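Condensin complex subunit 3 (Schizosaccharomyces pombe, PDB 5OQR) serves as a regulatory subunit of condensin, the complex required to convert interphase chromatin into condensed, mitotic-like chromosomes. Local coordinates at residues I596-D601 with H639-R644; Q611-N616 with G673-Q678; V633-A638 with L680-N685. One frame throughout, in Å; residues are numbered along the deposited sequence.

Contact 1 (I596-D601 with H639-R644)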
loop_
_atom_site.group_PDB
_atom_site.type_symbol
_atom_site.label_atom_id
_atom_site.label_comp_id
_atom_site.label_asym_id
_atom_site.label_seq_id
_atom_site.Cartn_x
_atom_site.Cartn_y
_atom_site.Cartn_z
ATOM N N ILE A 596 4.615 22.708 -3.986
ATOM C CA ILE A 596 3.696 23.818 -4.211
ATOM C C ILE A 596 4.460 25.101 -4.507
ATOM O O ILE A 596 4.122 25.840 -5.437
ATOM C CB ILE A 596 2.763 23.995 -2.996
ATOM C CG1 ILE A 596 1.975 22.711 -2.721
ATOM C CG2 ILE A 596 1.796 25.148 -3.228
ATOM C CD1 ILE A 596 1.273 22.713 -1.387
ATOM N N LEU A 597 5.497 25.385 -3.719
ATOM C CA LEU A 597 6.158 26.681 -3.743
ATOM C C LEU A 597 7.565 26.662 -4.325
ATOM O O LEU A 597 8.077 27.729 -4.673
ATOM C CB LEU A 597 6.234 27.252 -2.318
ATOM C CG LEU A 597 5.216 28.317 -1.906
ATOM C CD1 LEU A 597 3.800 27.946 -2.304
ATOM C CD2 LEU A 597 5.296 28.550 -0.408
ATOM N N HIS A 598 8.195 25.497 -4.447
ATOM C CA HIS A 598 9.631 25.416 -4.703
ATOM C C HIS A 598 10.382 26.255 -3.672
ATOM O O HIS A 598 11.074 27.224 -3.986
ATOM C CB HIS A 598 9.977 25.852 -6.130
ATOM C CG HIS A 598 9.661 24.824 -7.169
ATOM N ND1 HIS A 598 10.148 23.536 -7.113
ATOM C CD2 HIS A 598 8.917 24.896 -8.297
ATOM C CE1 HIS A 598 9.709 22.856 -8.157
ATOM N NE2 HIS A 598 8.961 23.658 -8.892
ATOM N N TYR A 599 10.216 25.860 -2.413
ATOM C CA TYR A 599 10.714 26.621 -1.269
ATOM C C TYR A 599 12.091 26.092 -0.896
ATOM O O TYR A 599 12.235 25.192 -0.068
ATOM C CB TYR A 599 9.733 26.520 -0.107
ATOM C CG TYR A 599 10.148 27.259 1.144
ATOM C CD1 TYR A 599 10.003 28.634 1.241
ATOM C CD2 TYR A 599 10.669 26.580 2.234
ATOM C CE1 TYR A 599 10.376 29.312 2.381
ATOM C CE2 TYR A 599 11.045 27.249 3.380
ATOM C CZ TYR A 599 10.895 28.617 3.448
ATOM O OH TYR A 599 11.266 29.293 4.588
ATOM N N ARG A 600 13.121 26.661 -1.523
ATOM C CA ARG A 600 14.510 26.334 -1.209
ATOM C C ARG A 600 14.781 24.844 -1.397
ATOM O O ARG A 600 15.379 24.186 -0.545
ATOM C CB ARG A 600 14.855 26.771 0.215
ATOM C CG ARG A 600 14.145 28.036 0.667
ATOM C CD ARG A 600 14.613 28.472 2.041
ATOM N NE ARG A 600 15.935 29.091 1.999
ATOM C CZ ARG A 600 16.654 29.401 3.071
ATOM N NH1 ARG A 600 17.842 29.966 2.928
ATOM N NH2 ARG A 600 16.192 29.143 4.285
ATOM N N ASP A 601 14.327 24.309 -2.535
ATOM C CA ASP A 601 14.444 22.876 -2.793
ATOM C C ASP A 601 15.852 22.382 -2.498
ATOM O O ASP A 601 16.043 21.424 -1.746
ATOM C CB ASP A 601 14.080 22.566 -4.245
ATOM C CG ASP A 601 12.813 23.253 -4.691
ATOM O OD1 ASP A 601 12.576 24.394 -4.253
ATOM O OD2 ASP A 601 12.057 22.656 -5.484
ATOM N N HIS A 639 11.649 17.997 -15.358
ATOM C CA HIS A 639 13.070 17.777 -15.609
ATOM C C HIS A 639 13.929 18.551 -14.618
ATOM O O HIS A 639 14.998 18.083 -14.211
ATOM C CB HIS A 639 13.416 18.186 -17.040
ATOM C CG HIS A 639 14.872 18.463 -17.252
ATOM N ND1 HIS A 639 15.775 17.482 -17.600
ATOM C CD2 HIS A 639 15.582 19.612 -17.161
ATOM C CE1 HIS A 639 16.977 18.015 -17.715
ATOM N NE2 HIS A 639 16.888 19.306 -17.453
ATOM N N GLU A 640 13.477 19.743 -14.221
ATOM C CA GLU A 640 14.266 20.572 -13.319
ATOM C C GLU A 640 14.345 19.970 -11.924
ATOM O O GLU A 640 15.301 20.241 -11.190
ATOM C CB GLU A 640 13.682 21.981 -13.250
ATOM C CG GLU A 640 13.763 22.761 -14.551
ATOM C CD GLU A 640 12.731 22.321 -15.571
ATOM O OE1 GLU A 640 11.895 21.457 -15.238
ATOM O OE2 GLU A 640 12.757 22.836 -16.710
ATOM N N ASN A 641 13.357 19.162 -11.536
ATOM C CA ASN A 641 13.405 18.526 -10.224
ATOM C C ASN A 641 14.428 17.402 -10.200
ATOM O O ASN A 641 15.129 17.215 -9.200
ATOM C CB ASN A 641 12.024 18.000 -9.840
ATOM C CG ASN A 641 11.049 19.108 -9.511
ATOM O OD1 ASN A 641 11.443 20.252 -9.293
ATOM N ND2 ASN A 641 9.768 18.773 -9.465
ATOM N N GLN A 642 14.526 16.638 -11.289
ATOM C CA GLN A 642 15.555 15.609 -11.374
ATOM C C GLN A 642 16.944 16.229 -11.332
ATOM O O GLN A 642 17.866 15.665 -10.733
ATOM C CB GLN A 642 15.369 14.784 -12.645
ATOM C CG GLN A 642 14.038 14.061 -12.711
ATOM C CD GLN A 642 13.954 13.082 -13.864
ATOM O OE1 GLN A 642 14.047 13.464 -15.026
ATOM N NE2 GLN A 642 13.778 11.808 -13.544
ATOM N N TRP A 643 17.106 17.401 -11.949
ATOM C CA TRP A 643 18.398 18.076 -11.936
ATOM C C TRP A 643 18.804 18.458 -10.520
ATOM O O TRP A 643 19.962 18.277 -10.126
ATOM C CB TRP A 643 18.343 19.311 -12.833
ATOM C CG TRP A 643 19.673 19.951 -13.084
ATOM C CD1 TRP A 643 20.310 20.856 -12.291
ATOM C CD2 TRP A 643 20.526 19.741 -14.215
ATOM N NE1 TRP A 643 21.506 21.220 -12.852
ATOM C CE2 TRP A 643 21.662 20.550 -14.036
ATOM C CE3 TRP A 643 20.439 18.946 -15.361
ATOM C CZ2 TRP A 643 22.705 20.586 -14.958
ATOM C CZ3 TRP A 643 21.473 18.983 -16.272
ATOM C CH2 TRP A 643 22.590 19.799 -16.066
ATOM N N ARG A 644 17.863 18.988 -9.736
ATOM C CA ARG A 644 18.168 19.369 -8.361
ATOM C C ARG A 644 18.604 18.172 -7.529
ATOM O O ARG A 644 19.417 18.319 -6.611
ATOM C CB ARG A 644 16.949 20.031 -7.718
ATOM C CG ARG A 644 16.501 21.315 -8.385
ATOM C CD ARG A 644 15.323 21.923 -7.649
ATOM N NE ARG A 644 14.805 23.118 -8.313
ATOM C CZ ARG A 644 13.741 23.149 -9.108
ATOM N NH1 ARG A 644 13.045 22.047 -9.358
ATOM N NH2 ARG A 644 13.361 24.293 -9.657
#
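N641 reaches the turn at 598-601 with its amide oxygen. OD1 lies 3.3 Å from CE1 of H598, at the imidazole edge and near the ring plane, with amide and ring planes 60° apart; this is a polar contact at a carbon. The other end of the amide, ND2, donates to the backbone O of Y634.

One turn further along helix 639-661, R644 provides the larger share of the contact. Its chain is extended out to NE (chi2 and chi3 both near 180°), which carries it past D601, with CD 3.7 Å from D601 CB. The guanidinium then crosses H598, its NH1 3.6 Å from CE1 of that ring. Both H598 ND1 and D601 OD2 sit over the same guanidinium face, toward its rim. The D601 OD2 to R644 NE separation of 4.0 Å is accordingly a long salt bridge of charges alone, since no N-H points at the oxygen.

The directed bonds to OD2 come from other groups. H598 ND1 donates to D601 OD2 at 2.7 Å and 165°, in the imidazole plane and onto the syn lone pair, while the Y634 hydroxyl also bonds this oxygen. Two hydrogen bonds and an overlying arginine would probably favour a charged carboxylate.

Contact 2 (Q611-N616 with G673-Q678)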
loop_
_atom_site.group_PDB
_atom_site.type_symbol
_atom_site.label_atom_id
_atom_site.label_comp_id
_atom_site.label_asym_id
_atom_site.label_seq_id
_atom_site.Cartn_x
_atom_site.Cartn_y
_atom_site.Cartn_z
ATOM N N GLN A 611 17.334 11.820 5.847
ATOM C CA GLN A 611 16.395 11.352 6.860
ATOM C C GLN A 611 15.531 10.219 6.326
ATOM O O GLN A 611 15.277 9.235 7.029
ATOM C CB GLN A 611 15.521 12.512 7.331
ATOM C CG GLN A 611 14.953 12.329 8.720
ATOM C CD GLN A 611 15.978 12.594 9.797
ATOM O OE1 GLN A 611 16.645 13.627 9.792
ATOM N NE2 GLN A 611 16.118 11.656 10.724
ATOM N N TYR A 612 15.069 10.341 5.081
ATOM C CA TYR A 612 14.209 9.319 4.497
ATOM C C TYR A 612 14.881 7.951 4.501
ATOM O O TYR A 612 14.221 6.928 4.713
ATOM C CB TYR A 612 13.824 9.727 3.076
ATOM C CG TYR A 612 13.061 8.677 2.307
ATOM C CD1 TYR A 612 11.778 8.308 2.683
ATOM C CD2 TYR A 612 13.617 8.065 1.194
ATOM C CE1 TYR A 612 11.074 7.350 1.979
ATOM C CE2 TYR A 612 12.922 7.109 0.482
ATOM C CZ TYR A 612 11.650 6.757 0.878
ATOM O OH TYR A 612 10.954 5.805 0.173
ATOM N N PHE A 613 16.190 7.910 4.269
ATOM C CA PHE A 613 16.935 6.659 4.244
ATOM C C PHE A 613 17.692 6.392 5.537
ATOM O O PHE A 613 18.350 5.354 5.647
ATOM C CB PHE A 613 17.926 6.656 3.073
ATOM C CG PHE A 613 17.279 6.520 1.723
ATOM C CD1 PHE A 613 16.573 5.379 1.389
ATOM C CD2 PHE A 613 17.393 7.527 0.782
ATOM C CE1 PHE A 613 15.983 5.250 0.148
ATOM C CE2 PHE A 613 16.808 7.403 -0.461
ATOM C CZ PHE A 613 16.102 6.261 -0.777
ATOM N N GLU A 614 17.617 7.289 6.512
ATOM C CA GLU A 614 18.427 7.144 7.710
ATOM C C GLU A 614 17.912 5.985 8.564
ATOM O O GLU A 614 16.699 5.791 8.681
ATOM C CB GLU A 614 18.415 8.435 8.525
ATOM C CG GLU A 614 19.312 8.390 9.747
ATOM C CD GLU A 614 19.628 9.763 10.291
ATOM O OE1 GLU A 614 20.622 9.884 11.037
ATOM O OE2 GLU A 614 18.893 10.719 9.965
ATOM N N PRO A 615 18.805 5.196 9.173
ATOM C CA PRO A 615 18.329 4.079 10.005
ATOM C C PRO A 615 17.565 4.515 11.244
ATOM O O PRO A 615 16.624 3.820 11.644
ATOM C CB PRO A 615 19.623 3.338 10.372
ATOM C CG PRO A 615 20.714 4.327 10.149
ATOM C CD PRO A 615 20.266 5.149 8.994
ATOM N N ASN A 616 17.934 5.632 11.872
ATOM C CA ASN A 616 17.256 6.038 13.098
ATOM C C ASN A 616 15.786 6.363 12.863
ATOM O O ASN A 616 15.018 6.445 13.828
ATOM C CB ASN A 616 17.963 7.241 13.729
ATOM C CG ASN A 616 17.790 8.521 12.927
ATOM O OD1 ASN A 616 17.071 8.560 11.930
ATOM N ND2 ASN A 616 18.449 9.582 13.372
ATOM N N GLY A 673 23.417 0.019 -1.800
ATOM C CA GLY A 673 23.181 -0.229 -3.211
ATOM C C GLY A 673 21.741 0.020 -3.611
ATOM O O GLY A 673 21.468 0.601 -4.663
ATOM N N HIS A 674 20.797 -0.418 -2.776
ATOM C CA HIS A 674 19.389 -0.165 -3.063
ATOM C C HIS A 674 19.072 1.321 -2.974
ATOM O O HIS A 674 18.321 1.852 -3.801
ATOM C CB HIS A 674 18.509 -0.965 -2.106
ATOM C CG HIS A 674 18.428 -2.423 -2.438
ATOM N ND1 HIS A 674 19.427 -3.316 -2.116
ATOM C CD2 HIS A 674 17.472 -3.140 -3.074
ATOM C CE1 HIS A 674 19.087 -4.522 -2.534
ATOM N NE2 HIS A 674 17.906 -4.443 -3.119
ATOM N N ILE A 675 19.638 2.012 -1.982
ATOM C CA ILE A 675 19.447 3.455 -1.879
ATOM C C ILE A 675 19.930 4.142 -3.149
ATOM O O ILE A 675 19.206 4.933 -3.764
ATOM C CB ILE A 675 20.166 4.007 -0.634
ATOM C CG1 ILE A 675 19.586 3.387 0.639
ATOM C CG2 ILE A 675 20.049 5.522 -0.587
ATOM C CD1 ILE A 675 20.288 3.813 1.919
ATOM N N ALA A 676 21.168 3.850 -3.559
ATOM C CA ALA A 676 21.737 4.504 -4.732
ATOM C C ALA A 676 20.890 4.255 -5.971
ATOM O O ALA A 676 20.661 5.169 -6.771
ATOM C CB ALA A 676 23.167 4.018 -4.958
ATOM N N GLN A 677 20.417 3.023 -6.154
ATOM C CA GLN A 677 19.579 2.729 -7.309
ATOM C C GLN A 677 18.267 3.498 -7.252
ATOM O O GLN A 677 17.736 3.897 -8.293
ATOM C CB GLN A 677 19.321 1.225 -7.397
ATOM C CG GLN A 677 18.581 0.796 -8.651
ATOM C CD GLN A 677 19.272 1.257 -9.919
ATOM O OE1 GLN A 677 20.376 0.815 -10.235
ATOM N NE2 GLN A 677 18.627 2.160 -10.647
ATOM N N GLN A 678 17.728 3.716 -6.050
ATOM C CA GLN A 678 16.541 4.552 -5.911
ATOM C C GLN A 678 16.820 5.971 -6.388
ATOM O O GLN A 678 16.104 6.503 -7.244
ATOM C CB GLN A 678 16.074 4.559 -4.456
ATOM C CG GLN A 678 15.022 3.515 -4.130
ATOM C CD GLN A 678 13.614 4.006 -4.402
ATOM O OE1 GLN A 678 13.240 4.253 -5.549
ATOM N NE2 GLN A 678 12.826 4.158 -3.342
#
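This is a buried, apolar helix-to-helix contact built on F613 and I675, joining the C-terminal end of helix 601-613 to the middle of helix 669-682. The evidence is a nearest backbone approach at this same pair, F613 CA to I675 CA at 7.4 Å, and a 195 Å² interface to which F613 gives the largest share.

The central interaction is a CH-pi contact. I675 CG2 stands 3.6 Å from the centroid of the F613 ring and 12° off its normal, hence squarely over the face. The methyl gets there because CG2 is anti to the backbone N of I675, while the other branch, with chi1 at -62°, takes CG1 and CD1 past the ring: CG1 lies 3.7 Å from F613 CD1, and CD1 lies 3.9 Å from F613 CB. The opposite face of the ring is occupied by its neighbour Y612, whose CD2 is 3.5 Å above the plane near the centre. The F613 ring therefore lies between the I675 methyl on one face and the Y612 ring atom CD2 on the other.

Q678 adds a looser contact one turn on, its CB 4.1 Å from F613 CZ. Helix 639-661 lies alongside, with L656 against F613 and Y660 against I675.

Aromatic and branched aliphatic residues packed between helices that are not consecutive in the chain are consistent with the all-helical solenoid of a HEAT-repeat condensin subunit.

Contact 3 (V633-A638 with L680-N685)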
loop_
_atom_site.group_PDB
_atom_site.type_symbol
_atom_site.label_atom_id
_atom_site.label_comp_id
_atom_site.label_asym_id
_atom_site.label_seq_id
_atom_site.Cartn_x
_atom_site.Cartn_y
_atom_site.Cartn_z
ATOM N N VAL A 633 6.630 11.946 -6.979
ATOM C CA VAL A 633 5.832 13.055 -7.495
ATOM C C VAL A 633 6.730 14.234 -7.840
ATOM O O VAL A 633 6.582 14.868 -8.891
ATOM C CB VAL A 633 4.749 13.448 -6.471
ATOM C CG1 VAL A 633 4.165 14.829 -6.773
ATOM C CG2 VAL A 633 3.650 12.414 -6.460
ATOM N N TYR A 634 7.667 14.553 -6.949
ATOM C CA TYR A 634 8.558 15.685 -7.171
ATOM C C TYR A 634 9.552 15.386 -8.285
ATOM O O TYR A 634 9.723 16.187 -9.211
ATOM C CB TYR A 634 9.279 16.022 -5.867
ATOM C CG TYR A 634 10.239 17.184 -5.943
ATOM C CD1 TYR A 634 11.598 16.971 -6.127
ATOM C CD2 TYR A 634 9.794 18.490 -5.811
ATOM C CE1 TYR A 634 12.484 18.025 -6.186
ATOM C CE2 TYR A 634 10.674 19.552 -5.870
ATOM C CZ TYR A 634 12.017 19.313 -6.057
ATOM O OH TYR A 634 12.897 20.366 -6.116
ATOM N N ALA A 635 10.201 14.223 -8.224
ATOM C CA ALA A 635 11.247 13.899 -9.189
ATOM C C ALA A 635 10.681 13.756 -10.595
ATOM O O ALA A 635 11.220 14.320 -11.552
ATOM C CB ALA A 635 11.963 12.616 -8.769
ATOM N N PHE A 636 9.596 13.000 -10.741
ATOM C CA PHE A 636 9.067 12.677 -12.059
ATOM C C PHE A 636 8.137 13.748 -12.613
ATOM O O PHE A 636 7.615 13.577 -13.719
ATOM C CB PHE A 636 8.338 11.335 -12.004
ATOM C CG PHE A 636 9.205 10.199 -11.546
ATOM C CD1 PHE A 636 10.530 10.118 -11.941
ATOM C CD2 PHE A 636 8.700 9.218 -10.714
ATOM C CE1 PHE A 636 11.332 9.079 -11.520
ATOM C CE2 PHE A 636 9.499 8.173 -10.288
ATOM C CZ PHE A 636 10.816 8.105 -10.692
ATOM N N GLY A 637 7.931 14.844 -11.892
ATOM C CA GLY A 637 7.041 15.888 -12.356
ATOM C C GLY A 637 7.688 16.837 -13.342
ATOM O O GLY A 637 7.031 17.313 -14.272
ATOM N N ALA A 638 8.973 17.122 -13.155
ATOM C CA ALA A 638 9.660 18.095 -13.990
ATOM C C ALA A 638 11.109 17.676 -14.180
ATOM O O ALA A 638 11.722 17.079 -13.291
ATOM C CB ALA A 638 9.598 19.498 -13.376
ATOM N N LEU A 680 19.034 6.922 -8.348
ATOM C CA LEU A 680 19.299 6.906 -9.782
ATOM C C LEU A 680 18.007 6.844 -10.584
ATOM O O LEU A 680 17.896 7.474 -11.641
ATOM C CB LEU A 680 20.204 5.725 -10.135
ATOM C CG LEU A 680 21.686 5.890 -9.799
ATOM C CD1 LEU A 680 22.413 4.572 -9.969
ATOM C CD2 LEU A 680 22.320 6.962 -10.672
ATOM N N ASP A 681 17.022 6.085 -10.105
ATOM C CA ASP A 681 15.728 6.055 -10.777
ATOM C C ASP A 681 15.060 7.423 -10.732
ATOM O O ASP A 681 14.475 7.869 -11.726
ATOM C CB ASP A 681 14.834 4.997 -10.137
ATOM C CG ASP A 681 15.381 3.597 -10.307
ATOM O OD1 ASP A 681 14.619 2.627 -10.114
ATOM O OD2 ASP A 681 16.576 3.467 -10.644
ATOM N N TRP A 682 15.141 8.105 -9.589
ATOM C CA TRP A 682 14.557 9.438 -9.473
ATOM C C TRP A 682 15.141 10.401 -10.493
ATOM O O TRP A 682 14.442 11.308 -10.959
ATOM C CB TRP A 682 14.778 9.986 -8.064
ATOM C CG TRP A 682 14.039 9.251 -6.991
ATOM C CD1 TRP A 682 12.969 8.426 -7.149
ATOM C CD2 TRP A 682 14.321 9.277 -5.588
ATOM N NE1 TRP A 682 12.565 7.937 -5.934
ATOM C CE2 TRP A 682 13.381 8.444 -4.958
ATOM C CE3 TRP A 682 15.280 9.925 -4.805
ATOM C CZ2 TRP A 682 13.370 8.241 -3.582
ATOM C CZ3 TRP A 682 15.266 9.724 -3.442
ATOM C CH2 TRP A 682 14.320 8.889 -2.843
ATOM N N THR A 683 16.411 10.233 -10.843
ATOM C CA THR A 683 17.094 11.144 -11.750
ATOM C C THR A 683 17.067 10.674 -13.199
ATOM O O THR A 683 17.588 11.373 -14.069
ATOM C CB THR A 683 18.540 11.333 -11.285
ATOM O OG1 THR A 683 19.126 10.058 -11.012
ATOM C CG2 THR A 683 18.591 12.149 -10.021
ATOM N N ASP A 684 16.456 9.526 -13.480
ATOM C CA ASP A 684 16.400 8.988 -14.832
ATOM C C ASP A 684 15.375 9.762 -15.655
ATOM O O ASP A 684 14.193 9.811 -15.298
ATOM C CB ASP A 684 16.049 7.504 -14.786
ATOM C CG ASP A 684 16.124 6.836 -16.144
ATOM O OD1 ASP A 684 16.050 7.540 -17.173
ATOM O OD2 ASP A 684 16.250 5.596 -16.181
ATOM N N ASN A 685 15.825 10.355 -16.762
ATOM C CA ASN A 685 14.931 11.151 -17.597
ATOM C C ASN A 685 13.820 10.304 -18.200
ATOM O O ASN A 685 12.730 10.817 -18.477
ATOM C CB ASN A 685 15.726 11.840 -18.706
ATOM C CG ASN A 685 14.854 12.692 -19.604
ATOM O OD1 ASN A 685 14.528 12.302 -20.723
ATOM N ND2 ASN A 685 14.466 13.863 -19.111
#
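A635 and F636, near the C-terminal end of helix 621-635, pack against D681 and W682 at the corresponding end of helix 669-682. The backbones come close here, with A635 CA and W682 CA 5.6 Å apart, a separation that the small alanine side chain permits.

The apolar part has two components. A635 CB meets W682 CB at 3.9 Å, methyl against methylene. F636 then brings CZ to 4.2 Å from W682 CD1, near the indole plane and at its edge, so the two aromatic rings do not stack. The phenyl is directed there by a chi1 of -58°, which sets CG anti to the carbonyl carbon. Its ring also has A635 CB over one face, toward the rim.

The polar part involves backbone carbonyls. D681 O lies at the edge of the F636 ring, in its plane, 3.4 Å from CE1, so a ring C-H edge meets the oxygen; the same carbonyl accepts the amide of D684, with N to O at 3.1 Å. W682 O approaches A635 CB at 3.6 Å, and its hydrogen bond comes from Q642 NE2, which also donates to D684 O. An alanine in place of F636 would probably open a gap beside D681 O and the edge of W682, and leave that indole edge without its aromatic neighbour.

Beyond the two segments, F631 stacks on W682 and I645 of helix 639-661 touches both A635 and T683. The intervening helix thus borders the ends of the two it separates in sequence, an arrangement characteristic of an alpha-helical solenoid, where each helix packs on several others along a continuous layered core.

Overall arrangement
All three contacts belong to one run of consecutive helices in the C-terminal family region, and their segments alternate along the chain. Contact 2 is the buried one and wholly apolar in its main interaction; contacts 1 and 3 are partly buried, the former charged and polar, the latter apolar with backbone carbonyls at its edge. Contacts 2 and 3 both use helix 669-682, and W682 links them, its CH2 lying 3.8 Å from F613 CE2. Contacts 1 and 3 have centres about 11 Å apart and meet through Y634. Contacts 1 and 2 do not touch, their nearest atoms being about 9 Å apart, so contact 3 bridges them.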